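Local coordinates for protein 5-carboxyvanillate decarboxylase (Sphingomonas paucimobilis, PDB 4L6D) that probably removes a carboxyl group from 5-carboxyvanillate, binding manganese and vanillic acid within an amidohydrolase fold, at residues 115-120 and 139-144; 149-154 and 180-185; 266-271 and 289-294. One frame throughout, in Å; residues are numbered along the deposited sequence.

How the interactions relate
Along the chain the three contacts follow in series; none encloses or crosses another. Interaction 1 closes the path from the end of strand 111-115 through helix 122-134 to strand 140-144. Interaction 2 spans helix 158-167 and strand 171-174, joining the loop that follows strand 140-144 to the loop that follows strand 171-174. Interaction 3 brings strands 267-270 and 292-293 together across helix 277-287. Interactions 1 and 3 belong to the same parallel sheet, yet their nearest atoms are about 10 Å apart. Interactions 1 and 2 do touch: Tyr152 OH packs 3.6 Å from Ile143 CG1 and also meets Pro119. Interaction 3 stays about 9 Å from interaction 2, nearest atoms measured.

Interaction 1. Residues 115-120 and 139-144; sequences GTFAPQ and NGLVIN
Ile143 and Phe117 meet in a tightly packed part of this contact. The CD1 methyl of Ile143 sits over one face of the Phe117 ring, 3.9 Å from its centroid and 16° off the ring normal, a CH-pi contact displaced toward the rim. The same methyl is 3.3 Å from Phe117 O, and Pro119 CG comes up against it at 3.7 Å, so it is enclosed by ring, carbonyl and proline. A chi1 of -156° sets Ile143 CG1 roughly anti to the backbone N, sending the branch across to the aromatic ring. Leu141 CB lies more loosely at the ring edge, 4.3 Å from Phe117 CE1, and helices 122-134 and 158-167 pack against both residues.

On the Thr116 side the contact is more polar, and a water takes part in it. Thr116 OG1 donates to Val142 O over 2.8 Å, approaching with a 29° tilt from the carbonyl plane. The water, bound to Asn144 ND2, gives OG1 a second, weak bond. Val142 CG1 packs beside Thr116 CB, while the Val142 side chain comes within about 4 Å of that of the manganese ligand His174.

Backbone bonds fix the register: Gly115 N donates to Gly140 O, and Val142 N donates to Gly115 O at 2.8 Å. The CA atoms of Gly115 and Leu141 are 4.7 Å apart in a parallel bridge. Such parallel pairing, with a helix between the strands and a metal site at the C-terminal ends of the strands, is characteristic of the TIM barrel of amidohydrolases.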
ATOM      1  N   GLY A 115       7.747 -12.060  23.000  1.00  5.42           N
ATOM      2  CA  GLY A 115       6.826 -13.152  23.256  1.00  6.56           C
ATOM      3  C   GLY A 115       5.660 -13.058  22.303  1.00  5.69           C
ATOM      4  O   GLY A 115       5.442 -12.012  21.700  1.00  7.01           O
ATOM      5  N   THR A 116       4.915 -14.148  22.157  1.00  5.85           N
ATOM      6  CA  THR A 116       3.747 -14.151  21.287  1.00  6.60           C
ATOM      7  C   THR A 116       2.561 -14.693  22.069  1.00  6.09           C
ATOM      8  O   THR A 116       2.657 -14.921  23.275  1.00  7.11           O
ATOM      9  CB  THR A 116       4.020 -14.911  19.940  1.00  5.83           C
ATOM     10  OG1 THR A 116       3.024 -14.567  18.959  1.00  6.92           O
ATOM     11  CG2 THR A 116       4.067 -16.418  20.135  1.00  7.36           C
ATOM     12  N   PHE A 117       1.431 -14.849  21.399  1.00  5.98           N
ATOM     13  CA  PHE A 117       0.221 -15.307  22.060  1.00  6.45           C
ATOM     14  C   PHE A 117      -0.761 -15.797  21.017  1.00  7.66           C
ATOM     15  O   PHE A 117      -0.555 -15.601  19.824  1.00  7.74           O
ATOM     16  CB  PHE A 117      -0.408 -14.177  22.891  1.00  7.76           C
ATOM     17  CG  PHE A 117      -0.544 -12.873  22.148  1.00  5.75           C
ATOM     18  CD1 PHE A 117       0.510 -11.955  22.128  1.00  6.91           C
ATOM     19  CD2 PHE A 117      -1.718 -12.554  21.485  1.00  6.68           C
ATOM     20  CE1 PHE A 117       0.402 -10.756  21.444  1.00  7.29           C
ATOM     21  CE2 PHE A 117      -1.835 -11.334  20.800  1.00  5.49           C
ATOM     22  CZ  PHE A 117      -0.769 -10.443  20.786  1.00  5.41           C
ATOM     23  N   ALA A 118      -1.837 -16.417  21.481  1.00  6.99           N
ATOM     24  CA  ALA A 118      -2.858 -16.944  20.589  1.00  7.60           C
ATOM     25  C   ALA A 118      -4.147 -16.127  20.708  1.00  8.22           C
ATOM     26  O   ALA A 118      -4.966 -16.406  21.583  1.00  7.86           O
ATOM     27  CB  ALA A 118      -3.122 -18.417  20.924  1.00  7.07           C
ATOM     28  N   PRO A 119      -4.323 -15.114  19.830  1.00  7.36           N
ATOM     29  CA  PRO A 119      -5.500 -14.238  19.908  1.00  9.21           C
ATOM     30  C   PRO A 119      -6.802 -14.979  19.611  1.00  8.82           C
ATOM     31  O   PRO A 119      -7.860 -14.378  19.791  1.00  8.52           O
ATOM     32  CB  PRO A 119      -5.241 -13.187  18.808  1.00 10.41           C
ATOM     33  CG  PRO A 119      -3.830 -13.337  18.401  1.00  9.39           C
ATOM     34  CD  PRO A 119      -3.454 -14.764  18.693  1.00  7.67           C
ATOM     35  N   GLN A 120      -6.722 -16.227  19.134  1.00  6.93           N
ATOM     36  CA  GLN A 120      -7.894 -17.103  19.007  1.00  8.39           C
ATOM     37  C   GLN A 120      -8.690 -17.170  20.311  1.00  9.52           C
ATOM     38  O   GLN A 120      -9.901 -17.418  20.305  1.00 10.46           O
ATOM     39  CB  GLN A 120      -7.473 -18.544  18.659  1.00 10.53           C
ATOM     40  CG  GLN A 120      -6.709 -18.760  17.355  1.00 13.78           C
ATOM     41  CD  GLN A 120      -5.209 -18.753  17.562  1.00  9.76           C
ATOM     42  OE1 GLN A 120      -4.651 -17.780  18.059  1.00  8.44           O
ATOM     43  NE2 GLN A 120      -4.542 -19.839  17.172  1.00  9.73           N
ATOM     44  N   ASN A 139      11.087  -8.741  26.139  1.00  6.22           N
ATOM     45  CA  ASN A 139      11.328  -7.370  25.701  1.00  6.20           C
ATOM     46  C   ASN A 139      10.147  -6.705  25.012  1.00  6.48           C
ATOM     47  O   ASN A 139      10.105  -5.480  24.862  1.00  8.66           O
ATOM     48  CB  ASN A 139      12.545  -7.365  24.774  1.00  6.63           C
ATOM     49  CG  ASN A 139      13.790  -7.850  25.467  1.00  8.43           C
ATOM     50  OD1 ASN A 139      14.053  -9.053  25.524  1.00  7.00           O
ATOM     51  ND2 ASN A 139      14.555  -6.920  26.026  1.00  8.34           N
ATOM     52  N   GLY A 140       9.177  -7.513  24.609  1.00  5.09           N
ATOM     53  CA  GLY A 140       8.020  -6.992  23.914  1.00  6.56           C
ATOM     54  C   GLY A 140       7.188  -8.150  23.428  1.00  4.91           C
ATOM     55  O   GLY A 140       7.364  -9.275  23.894  1.00  5.61           O
ATOM     56  N   LEU A 141       6.303  -7.872  22.481  1.00  4.73           N
ATOM     57  CA  LEU A 141       5.401  -8.885  21.932  1.00  4.76           C
ATOM     58  C   LEU A 141       5.432  -8.874  20.415  1.00  6.22           C
ATOM     59  O   LEU A 141       5.774  -7.866  19.797  1.00  5.86           O
ATOM     60  CB  LEU A 141       3.972  -8.616  22.400  1.00  5.73           C
ATOM     61  CG  LEU A 141       3.722  -8.700  23.901  1.00  5.16           C
ATOM     62  CD1 LEU A 141       2.405  -8.003  24.253  1.00  9.12           C
ATOM     63  CD2 LEU A 141       3.726 -10.133  24.411  1.00  6.34           C
ATOM     64  N   VAL A 142       5.054  -9.998  19.811  1.00  5.16           N
ATOM     65  CA  VAL A 142       4.923 -10.087  18.358  1.00  4.64           C
ATOM     66  C   VAL A 142       3.665 -10.870  18.017  1.00  4.57           C
ATOM     67  O   VAL A 142       3.308 -11.843  18.695  1.00  5.70           O
ATOM     68  CB  VAL A 142       6.171 -10.739  17.696  1.00  4.54           C
ATOM     69  CG1 VAL A 142       6.403 -12.158  18.212  1.00  7.04           C
ATOM     70  CG2 VAL A 142       6.057 -10.744  16.164  1.00  6.78           C
ATOM     71  N   ILE A 143       2.980 -10.411  16.983  1.00  5.52           N
ATOM     72  CA  ILE A 143       1.840 -11.124  16.427  1.00  4.98           C
ATOM     73  C   ILE A 143       1.879 -10.904  14.909  1.00  4.99           C
ATOM     74  O   ILE A 143       2.414  -9.894  14.440  1.00  5.77           O
ATOM     75  CB  ILE A 143       0.503 -10.654  17.069  1.00  4.98           C
ATOM     76  CG1 ILE A 143      -0.565 -11.750  16.955  1.00  6.45           C
ATOM     77  CG2 ILE A 143       0.032  -9.340  16.456  1.00  6.92           C
ATOM     78  CD1 ILE A 143      -0.246 -13.015  17.789  1.00  6.50           C
ATOM     79  N   ASN A 144       1.336 -11.843  14.142  1.00  4.99           N
ATOM     80  CA  ASN A 144       1.437 -11.794  12.681  1.00  6.04           C
ATOM     81  C   ASN A 144       0.128 -11.433  12.009  1.00  9.08           C
ATOM     82  O   ASN A 144      -0.707 -12.297  11.760  1.00  6.71           O
ATOM     83  CB  ASN A 144       1.973 -13.123  12.150  1.00  5.47           C
ATOM     84  CG  ASN A 144       3.219 -13.541  12.879  1.00  5.29           C
ATOM     85  OD1 ASN A 144       4.291 -12.963  12.662  1.00  7.30           O
ATOM     86  ND2 ASN A 144       3.089 -14.490  13.804  1.00  6.53           N
TER
HETATM   87  O   HOH W   1       4.756 -15.108  16.061  1.00  8.52           O

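Interaction 2. Residues 149-154 and 180-185; sequences DLYYDD and KQIDRA
Asp149 supplies the acceptors of both hydrogen bonds. Its OD1 receives Lys180 N at 2.8 Å with an N-H...O angle of 167°, the donor above the carboxylate plane. Its backbone O receives Gln181 NE2 at 2.9 Å, almost straight at 168° and in the plane of the Gln181 amide, which helps fix its rotation. With an alanine in place of Asp149, Lys180 N would probably lose this side-chain acceptor and a gap would open beside the lysine methylenes.

Both segments lie in loops after barrel strands, 140-144 and 171-174, the first ending in a type I turn from Tyr151 to Asp154. Ala185 of the second subunit packs on Gln181 and Ile182, placing these loops at the dimer interface.

A weak attraction may add to the hydrogen bonds: Lys180 NZ stops 4.6 Å from Asp149 OD2, too far for a salt bridge.

Van der Waals contacts come from the extended Lys180 chain, whose CD is 3.5 Å from Asp149 OD2, and from Tyr151. The Tyr151 ring and the Gln181 amide run alongside in opposite senses, their planes 54° apart, CE2 to NE2 3.7 Å. Tyr151 OH hydrogen-bonds to Glu201 and Ser179, while Ile182 CG1 approaches it at 4.0 Å.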
ATOM      1  N   ASP A 149      -8.887 -14.475  10.179  1.00  6.67           N
ATOM      2  CA  ASP A 149      -9.326 -13.603   9.093  1.00  7.98           C
ATOM      3  C   ASP A 149     -10.093 -12.391   9.593  1.00  8.21           C
ATOM      4  O   ASP A 149     -10.929 -11.831   8.889  1.00  8.79           O
ATOM      5  CB  ASP A 149     -10.109 -14.411   8.066  1.00  8.04           C
ATOM      6  CG  ASP A 149      -9.298 -15.567   7.541  1.00 10.70           C
ATOM      7  OD1 ASP A 149      -8.304 -15.292   6.839  1.00  8.57           O
ATOM      8  OD2 ASP A 149      -9.618 -16.736   7.884  1.00 11.72           O
ATOM      9  N   LEU A 150      -9.781 -11.994  10.821  1.00  6.45           N
ATOM     10  CA  LEU A 150     -10.295 -10.764  11.404  1.00  6.40           C
ATOM     11  C   LEU A 150      -9.121  -9.854  11.686  1.00  6.14           C
ATOM     12  O   LEU A 150      -8.014 -10.320  11.975  1.00  7.54           O
ATOM     13  CB  LEU A 150     -11.016 -11.050  12.715  1.00  9.36           C
ATOM     14  CG  LEU A 150     -12.219 -11.972  12.639  1.00 11.29           C
ATOM     15  CD1 LEU A 150     -12.702 -12.292  14.036  1.00 15.10           C
ATOM     16  CD2 LEU A 150     -13.312 -11.324  11.821  1.00 15.77           C
ATOM     17  N   TYR A 151      -9.377  -8.546  11.631  1.00  5.89           N
ATOM     18  CA  TYR A 151      -8.360  -7.544  11.905  1.00  5.56           C
ATOM     19  C   TYR A 151      -8.537  -6.963  13.308  1.00  5.58           C
ATOM     20  O   TYR A 151      -9.549  -7.221  13.968  1.00  6.58           O
ATOM     21  CB  TYR A 151      -8.385  -6.469  10.816  1.00  6.59           C
ATOM     22  CG  TYR A 151      -8.000  -7.056   9.480  1.00  6.75           C
ATOM     23  CD1 TYR A 151      -6.691  -7.459   9.241  1.00  7.23           C
ATOM     24  CD2 TYR A 151      -8.937  -7.235   8.470  1.00  8.01           C
ATOM     25  CE1 TYR A 151      -6.321  -8.028   8.028  1.00  6.44           C
ATOM     26  CE2 TYR A 151      -8.576  -7.807   7.244  1.00  8.77           C
ATOM     27  CZ  TYR A 151      -7.266  -8.191   7.031  1.00  7.78           C
ATOM     28  OH  TYR A 151      -6.904  -8.756   5.818  1.00  7.33           O
ATOM     29  N   TYR A 152      -7.554  -6.186  13.758  1.00  5.31           N
ATOM     30  CA  TYR A 152      -7.480  -5.835  15.180  1.00  5.35           C
ATOM     31  C   TYR A 152      -8.320  -4.627  15.582  1.00  7.46           C
ATOM     32  O   TYR A 152      -8.220  -4.152  16.712  1.00  8.66           O
ATOM     33  CB  TYR A 152      -6.025  -5.744  15.672  1.00  5.98           C
ATOM     34  CG  TYR A 152      -5.361  -7.102  15.602  1.00  5.81           C
ATOM     35  CD1 TYR A 152      -6.007  -8.230  16.102  1.00  7.20           C
ATOM     36  CD2 TYR A 152      -4.137  -7.268  14.972  1.00  6.43           C
ATOM     37  CE1 TYR A 152      -5.434  -9.484  16.005  1.00  9.76           C
ATOM     38  CE2 TYR A 152      -3.545  -8.516  14.885  1.00  5.29           C
ATOM     39  CZ  TYR A 152      -4.203  -9.619  15.394  1.00  6.76           C
ATOM     40  OH  TYR A 152      -3.639 -10.875  15.297  1.00  7.23           O
ATOM     41  N   ASP A 153      -9.161  -4.163  14.661  1.00  6.47           N
ATOM     42  CA  ASP A 153     -10.266  -3.276  15.019  1.00  6.79           C
ATOM     43  C   ASP A 153     -11.424  -4.044  15.657  1.00  8.59           C
ATOM     44  O   ASP A 153     -12.273  -3.454  16.308  1.00  9.09           O
ATOM     45  CB  ASP A 153     -10.780  -2.514  13.792  1.00  5.87           C
ATOM     46  CG  ASP A 153     -11.285  -3.432  12.686  1.00  8.56           C
ATOM     47  OD1 ASP A 153     -10.515  -4.308  12.239  1.00  7.91           O
ATOM     48  OD2 ASP A 153     -12.445  -3.255  12.245  1.00  9.21           O
ATOM     49  N   ASP A 154     -11.476  -5.359  15.467  1.00  6.37           N
ATOM     50  CA  ASP A 154     -12.619  -6.130  15.939  1.00  8.32           C
ATOM     51  C   ASP A 154     -12.627  -6.166  17.470  1.00  8.56           C
ATOM     52  O   ASP A 154     -11.608  -6.480  18.084  1.00  7.60           O
ATOM     53  CB  ASP A 154     -12.568  -7.546  15.362  1.00  8.04           C
ATOM     54  CG  ASP A 154     -13.879  -8.298  15.533  1.00 12.32           C
ATOM     55  OD1 ASP A 154     -14.392  -8.393  16.667  1.00 10.88           O
ATOM     56  OD2 ASP A 154     -14.408  -8.787  14.512  1.00 18.89           O
ATOM     57  N   LYS A 180      -8.392 -14.147   4.240  1.00  6.84           N
ATOM     58  CA  LYS A 180      -9.398 -14.612   3.292  1.00  7.27           C
ATOM     59  C   LYS A 180     -10.247 -13.460   2.758  1.00  7.33           C
ATOM     60  O   LYS A 180     -10.880 -13.585   1.710  1.00  9.16           O
ATOM     61  CB  LYS A 180     -10.275 -15.712   3.905  1.00  7.99           C
ATOM     62  CG  LYS A 180      -9.559 -17.035   4.133  1.00  8.24           C
ATOM     63  CD  LYS A 180     -10.482 -18.068   4.765  1.00  8.15           C
ATOM     64  CE  LYS A 180      -9.725 -19.371   4.968  1.00 11.51           C
ATOM     65  NZ  LYS A 180     -10.621 -20.489   5.353  1.00 15.83           N
ATOM     66  N   GLN A 181     -10.237 -12.331   3.456  1.00  7.05           N
ATOM     67  CA  GLN A 181     -10.974 -11.168   2.993  1.00  9.36           C
ATOM     68  C   GLN A 181     -10.385 -10.622   1.702  1.00 11.06           C
ATOM     69  O   GLN A 181     -11.098 -10.015   0.899  1.00  9.17           O
ATOM     70  CB  GLN A 181     -10.961 -10.075   4.058  1.00 11.64           C
ATOM     71  CG  GLN A 181     -11.606 -10.515   5.371  1.00  9.42           C
ATOM     72  CD  GLN A 181     -12.011  -9.336   6.234  1.00 11.80           C
ATOM     73  OE1 GLN A 181     -12.506  -8.326   5.728  1.00 12.91           O
ATOM     74  NE2 GLN A 181     -11.822  -9.462   7.540  1.00  9.93           N
ATOM     75  N   ILE A 182      -9.083 -10.826   1.505  1.00  8.04           N
ATOM     76  CA  ILE A 182      -8.389 -10.196   0.383  1.00  9.05           C
ATOM     77  C   ILE A 182      -7.517 -11.145  -0.448  1.00  8.63           C
ATOM     78  O   ILE A 182      -6.938 -10.726  -1.451  1.00  8.75           O
ATOM     79  CB  ILE A 182      -7.517  -8.998   0.845  1.00  6.23           C
ATOM     80  CG1 ILE A 182      -6.521  -9.438   1.930  1.00  6.65           C
ATOM     81  CG2 ILE A 182      -8.400  -7.876   1.362  1.00  6.46           C
ATOM     82  CD1 ILE A 182      -5.374  -8.449   2.164  1.00  7.46           C
ATOM     83  N   ASP A 183      -7.421 -12.414  -0.060  1.00  9.11           N
ATOM     84  CA  ASP A 183      -6.415 -13.276  -0.684  1.00  9.02           C
ATOM     85  C   ASP A 183      -6.597 -13.617  -2.164  1.00  8.77           C
ATOM     86  O   ASP A 183      -5.632 -14.006  -2.813  1.00  8.35           O
ATOM     87  CB  ASP A 183      -6.142 -14.551   0.140  1.00  8.53           C
ATOM     88  CG  ASP A 183      -7.346 -15.474   0.242  1.00 10.15           C
ATOM     89  OD1 ASP A 183      -8.285 -15.385  -0.570  1.00 12.39           O
ATOM     90  OD2 ASP A 183      -7.342 -16.316   1.156  1.00  9.98           O
ATOM     91  N   ARG A 184      -7.809 -13.469  -2.701  1.00  7.60           N
ATOM     92  CA  ARG A 184      -8.071 -13.812  -4.101  1.00  8.68           C
ATOM     93  C   ARG A 184      -7.126 -13.091  -5.069  1.00  7.87           C
ATOM     94  O   ARG A 184      -6.739 -13.651  -6.097  1.00  9.26           O
ATOM     95  CB  ARG A 184      -9.527 -13.504  -4.468  1.00 14.66           C
ATOM     96  CG  ARG A 184     -10.533 -14.570  -4.062  1.00 21.34           C
ATOM     97  CD  ARG A 184     -11.974 -14.117  -4.354  1.00 27.65           C
ATOM     98  NE  ARG A 184     -12.150 -13.639  -5.728  1.00 30.45           N
ATOM     99  CZ  ARG A 184     -13.219 -12.971  -6.162  1.00 33.28           C
ATOM    100  NH1 ARG A 184     -14.216 -12.696  -5.330  1.00 32.58           N
ATOM    101  NH2 ARG A 184     -13.293 -12.571  -7.427  1.00 35.00           N
ATOM    102  N   ALA A 185      -6.751 -11.862  -4.724  1.00  7.49           N
ATOM    103  CA  ALA A 185      -5.899 -11.038  -5.588  1.00 10.99           C
ATOM    104  C   ALA A 185      -4.404 -11.312  -5.445  1.00  7.91           C
ATOM    105  O   ALA A 185      -3.581 -10.690  -6.134  1.00  8.43           O
ATOM    106  CB  ALA A 185      -6.175  -9.557  -5.350  1.00  7.15           C
TER

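Interaction 3. Residues 266-271 and 289-294; sequences NFAITT and PENVMW
Met293 N donates to Ile269 O at 2.8 Å, the shortest hydrogen bond between the two segments. Two more backbone bonds flank it. Ile269 N gives its hydrogen to Asn291 O at 2.9 Å and a nearly straight 167°, whereas Thr271 N reaches Met293 O at the more bent angle of 133°. The same Met293 O also has the CA of Thr270 only 3.0 Å away, a CA-H...O contact.

These bonds define parallel bridges, Ile269 with Val292 and Thr270 with Met293, joining the two strands of a beta-alpha-beta unit whose connecting helix is 277-287. In the TIM barrel of this family they are the last two strands, and Trp294 O continues toward the first strand through a hydrogen bond to Thr7.

The two faces differ. Ile269 and Val292 run alongside each other in the same direction, CG1 to CG2 4.1 Å, both against helix 277-287. On the other face Met293 is bent at chi3 (-77°), turning its CE back to within 4.0 Å of Ala268 CB and 4.2 Å of Thr270 CG2. Thr270 directs its hydroxyl elsewhere, to Tyr172 and Ser272, while its side chain also touches the manganese ligand Glu8.

At the strand ends, Asn291 passes its ND2 to Arg264 O and merely packs beside Phe267 O. Thr271 OG1 comes 3.6 Å from Trp294 CD1, meeting the indole obliquely, while the indole NE1 bonds to Ala306 O.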
ATOM      1  N   ASN A 266       1.540   6.516  18.533  1.00  4.48           N
ATOM      2  CA  ASN A 266       1.389   5.114  18.939  1.00  5.04           C
ATOM      3  C   ASN A 266       2.216   4.095  18.174  1.00  5.45           C
ATOM      4  O   ASN A 266       2.286   2.931  18.591  1.00  6.76           O
ATOM      5  CB  ASN A 266      -0.084   4.710  18.875  1.00  5.86           C
ATOM      6  CG  ASN A 266      -0.928   5.439  19.901  1.00  5.57           C
ATOM      7  OD1 ASN A 266      -1.593   6.440  19.596  1.00  5.36           O
ATOM      8  ND2 ASN A 266      -0.900   4.949  21.139  1.00  7.17           N
ATOM      9  N   PHE A 267       2.827   4.503  17.064  1.00  4.68           N
ATOM     10  CA  PHE A 267       3.606   3.559  16.264  1.00  3.87           C
ATOM     11  C   PHE A 267       5.069   3.953  16.166  1.00  3.81           C
ATOM     12  O   PHE A 267       5.423   5.128  16.276  1.00  4.63           O
ATOM     13  CB  PHE A 267       3.073   3.464  14.826  1.00  4.18           C
ATOM     14  CG  PHE A 267       1.718   2.821  14.702  1.00  5.43           C
ATOM     15  CD1 PHE A 267       0.586   3.464  15.150  1.00  5.77           C
ATOM     16  CD2 PHE A 267       1.584   1.605  14.059  1.00  4.90           C
ATOM     17  CE1 PHE A 267      -0.675   2.878  15.003  1.00  6.30           C
ATOM     18  CE2 PHE A 267       0.332   1.014  13.898  1.00  5.30           C
ATOM     19  CZ  PHE A 267      -0.794   1.651  14.377  1.00  5.62           C
ATOM     20  N   ALA A 268       5.899   2.940  15.927  1.00  4.59           N
ATOM     21  CA  ALA A 268       7.262   3.131  15.441  1.00  4.91           C
ATOM     22  C   ALA A 268       7.450   2.113  14.325  1.00  4.01           C
ATOM     23  O   ALA A 268       6.647   1.178  14.180  1.00  5.62           O
ATOM     24  CB  ALA A 268       8.295   2.912  16.563  1.00  5.75           C
ATOM     25  N   ILE A 269       8.496   2.298  13.529  1.00  4.46           N
ATOM     26  CA  ILE A 269       8.719   1.450  12.363  1.00  3.56           C
ATOM     27  C   ILE A 269      10.121   0.872  12.359  1.00  4.11           C
ATOM     28  O   ILE A 269      11.009   1.369  13.050  1.00  4.68           O
ATOM     29  CB  ILE A 269       8.460   2.201  11.019  1.00  4.46           C
ATOM     30  CG1 ILE A 269       9.556   3.233  10.721  1.00  3.43           C
ATOM     31  CG2 ILE A 269       7.104   2.888  11.048  1.00  5.94           C
ATOM     32  CD1 ILE A 269       9.514   3.736   9.282  1.00  4.22           C
ATOM     33  N   THR A 270      10.308  -0.187  11.575  1.00  3.87           N
ATOM     34  CA  THR A 270      11.649  -0.701  11.312  1.00  4.20           C
ATOM     35  C   THR A 270      11.934  -0.746   9.826  1.00  3.52           C
ATOM     36  O   THR A 270      11.017  -0.670   9.004  1.00  4.24           O
ATOM     37  CB  THR A 270      11.923  -2.094  11.918  1.00  4.48           C
ATOM     38  OG1 THR A 270      11.521  -3.111  10.989  1.00  4.08           O
ATOM     39  CG2 THR A 270      11.209  -2.282  13.265  1.00  5.18           C
ATOM     40  N   THR A 271      13.214  -0.893   9.500  1.00  3.75           N
ATOM     41  CA  THR A 271      13.679  -0.887   8.116  1.00  3.54           C
ATOM     42  C   THR A 271      13.795  -2.279   7.501  1.00  4.92           C
ATOM     43  O   THR A 271      14.389  -2.413   6.439  1.00  5.24           O
ATOM     44  CB  THR A 271      15.065  -0.219   8.012  1.00  5.21           C
ATOM     45  OG1 THR A 271      16.024  -1.014   8.716  1.00  5.10           O
ATOM     46  CG2 THR A 271      15.038   1.192   8.632  1.00  5.24           C
ATOM     47  N   PRO A 289      13.208  11.064  14.111  1.00  5.64           N
ATOM     48  CA  PRO A 289      14.268  10.057  14.231  1.00  5.94           C
ATOM     49  C   PRO A 289      14.057   9.058  15.380  1.00  7.40           C
ATOM     50  O   PRO A 289      14.624   7.975  15.313  1.00  7.04           O
ATOM     51  CB  PRO A 289      15.527  10.902  14.450  1.00  6.26           C
ATOM     52  CG  PRO A 289      15.013  12.213  15.026  1.00  4.95           C
ATOM     53  CD  PRO A 289      13.711  12.433  14.309  1.00  5.38           C
ATOM     54  N   GLU A 290      13.260   9.397  16.391  1.00  4.70           N
ATOM     55  CA  GLU A 290      12.993   8.472  17.496  1.00  4.61           C
ATOM     56  C   GLU A 290      12.084   7.311  17.097  1.00  5.78           C
ATOM     57  O   GLU A 290      11.973   6.346  17.839  1.00  6.26           O
ATOM     58  CB  GLU A 290      12.369   9.213  18.680  1.00  6.26           C
ATOM     59  CG  GLU A 290      13.304  10.155  19.387  1.00  6.37           C
ATOM     60  CD  GLU A 290      12.555  11.086  20.320  1.00 11.06           C
ATOM     61  OE1 GLU A 290      11.791  11.942  19.819  1.00 13.82           O
ATOM     62  OE2 GLU A 290      12.717  10.948  21.551  1.00 13.71           O
ATOM     63  N   ASN A 291      11.449   7.392  15.925  1.00  4.68           N
ATOM     64  CA  ASN A 291      10.432   6.406  15.551  1.00  4.47           C
ATOM     65  C   ASN A 291      10.868   5.406  14.477  1.00  4.48           C
ATOM     66  O   ASN A 291      10.044   4.665  13.946  1.00  6.04           O
ATOM     67  CB  ASN A 291       9.156   7.110  15.085  1.00  7.44           C
ATOM     68  CG  ASN A 291       8.216   7.447  16.233  1.00  8.66           C
ATOM     69  OD1 ASN A 291       8.418   7.019  17.369  1.00 10.58           O
ATOM     70  ND2 ASN A 291       7.159   8.191  15.931  1.00  9.25           N
ATOM     71  N   VAL A 292      12.159   5.387  14.159  1.00  5.00           N
ATOM     72  CA  VAL A 292      12.674   4.476  13.143  1.00  4.82           C
ATOM     73  C   VAL A 292      13.766   3.588  13.715  1.00  4.99           C
ATOM     74  O   VAL A 292      14.740   4.085  14.268  1.00  4.67           O
ATOM     75  CB  VAL A 292      13.233   5.242  11.926  1.00  4.66           C
ATOM     76  CG1 VAL A 292      13.638   4.263  10.823  1.00  4.74           C
ATOM     77  CG2 VAL A 292      12.205   6.250  11.414  1.00  7.53           C
ATOM     78  N   MET A 293      13.613   2.277  13.539  1.00  4.47           N
ATOM     79  CA  MET A 293      14.584   1.297  14.021  1.00  4.51           C
ATOM     80  C   MET A 293      15.130   0.458  12.887  1.00  6.30           C
ATOM     81  O   MET A 293      14.450   0.208  11.902  1.00  6.58           O
ATOM     82  CB  MET A 293      13.928   0.366  15.033  1.00  4.34           C
ATOM     83  CG  MET A 293      13.570   1.064  16.325  1.00  4.83           C
ATOM     84  SD  MET A 293      12.658   0.009  17.470  1.00  6.12           S
ATOM     85  CE  MET A 293      11.020   0.019  16.749  1.00  9.54           C
ATOM     86  N   TRP A 294      16.362  -0.002  13.048  1.00  5.61           N
ATOM     87  CA  TRP A 294      16.974  -0.887  12.072  1.00  4.59           C
ATOM     88  C   TRP A 294      16.581  -2.349  12.306  1.00  4.77           C
ATOM     89  O   TRP A 294      16.327  -2.771  13.440  1.00  5.31           O
ATOM     90  CB  TRP A 294      18.492  -0.691  12.134  1.00  4.09           C
ATOM     91  CG  TRP A 294      19.282  -1.588  11.236  1.00  4.73           C
ATOM     92  CD1 TRP A 294      19.388  -1.507   9.880  1.00  4.17           C
ATOM     93  CD2 TRP A 294      20.079  -2.702  11.643  1.00  4.33           C
ATOM     94  NE1 TRP A 294      20.205  -2.516   9.411  1.00  5.32           N
ATOM     95  CE2 TRP A 294      20.650  -3.254  10.481  1.00  4.42           C
ATOM     96  CE3 TRP A 294      20.376  -3.279  12.890  1.00  4.95           C
ATOM     97  CZ2 TRP A 294      21.494  -4.361  10.523  1.00  5.76           C
ATOM     98  CZ3 TRP A 294      21.209  -4.377  12.930  1.00  4.63           C
ATOM     99  CH2 TRP A 294      21.763  -4.905  11.752  1.00  4.85           C
TER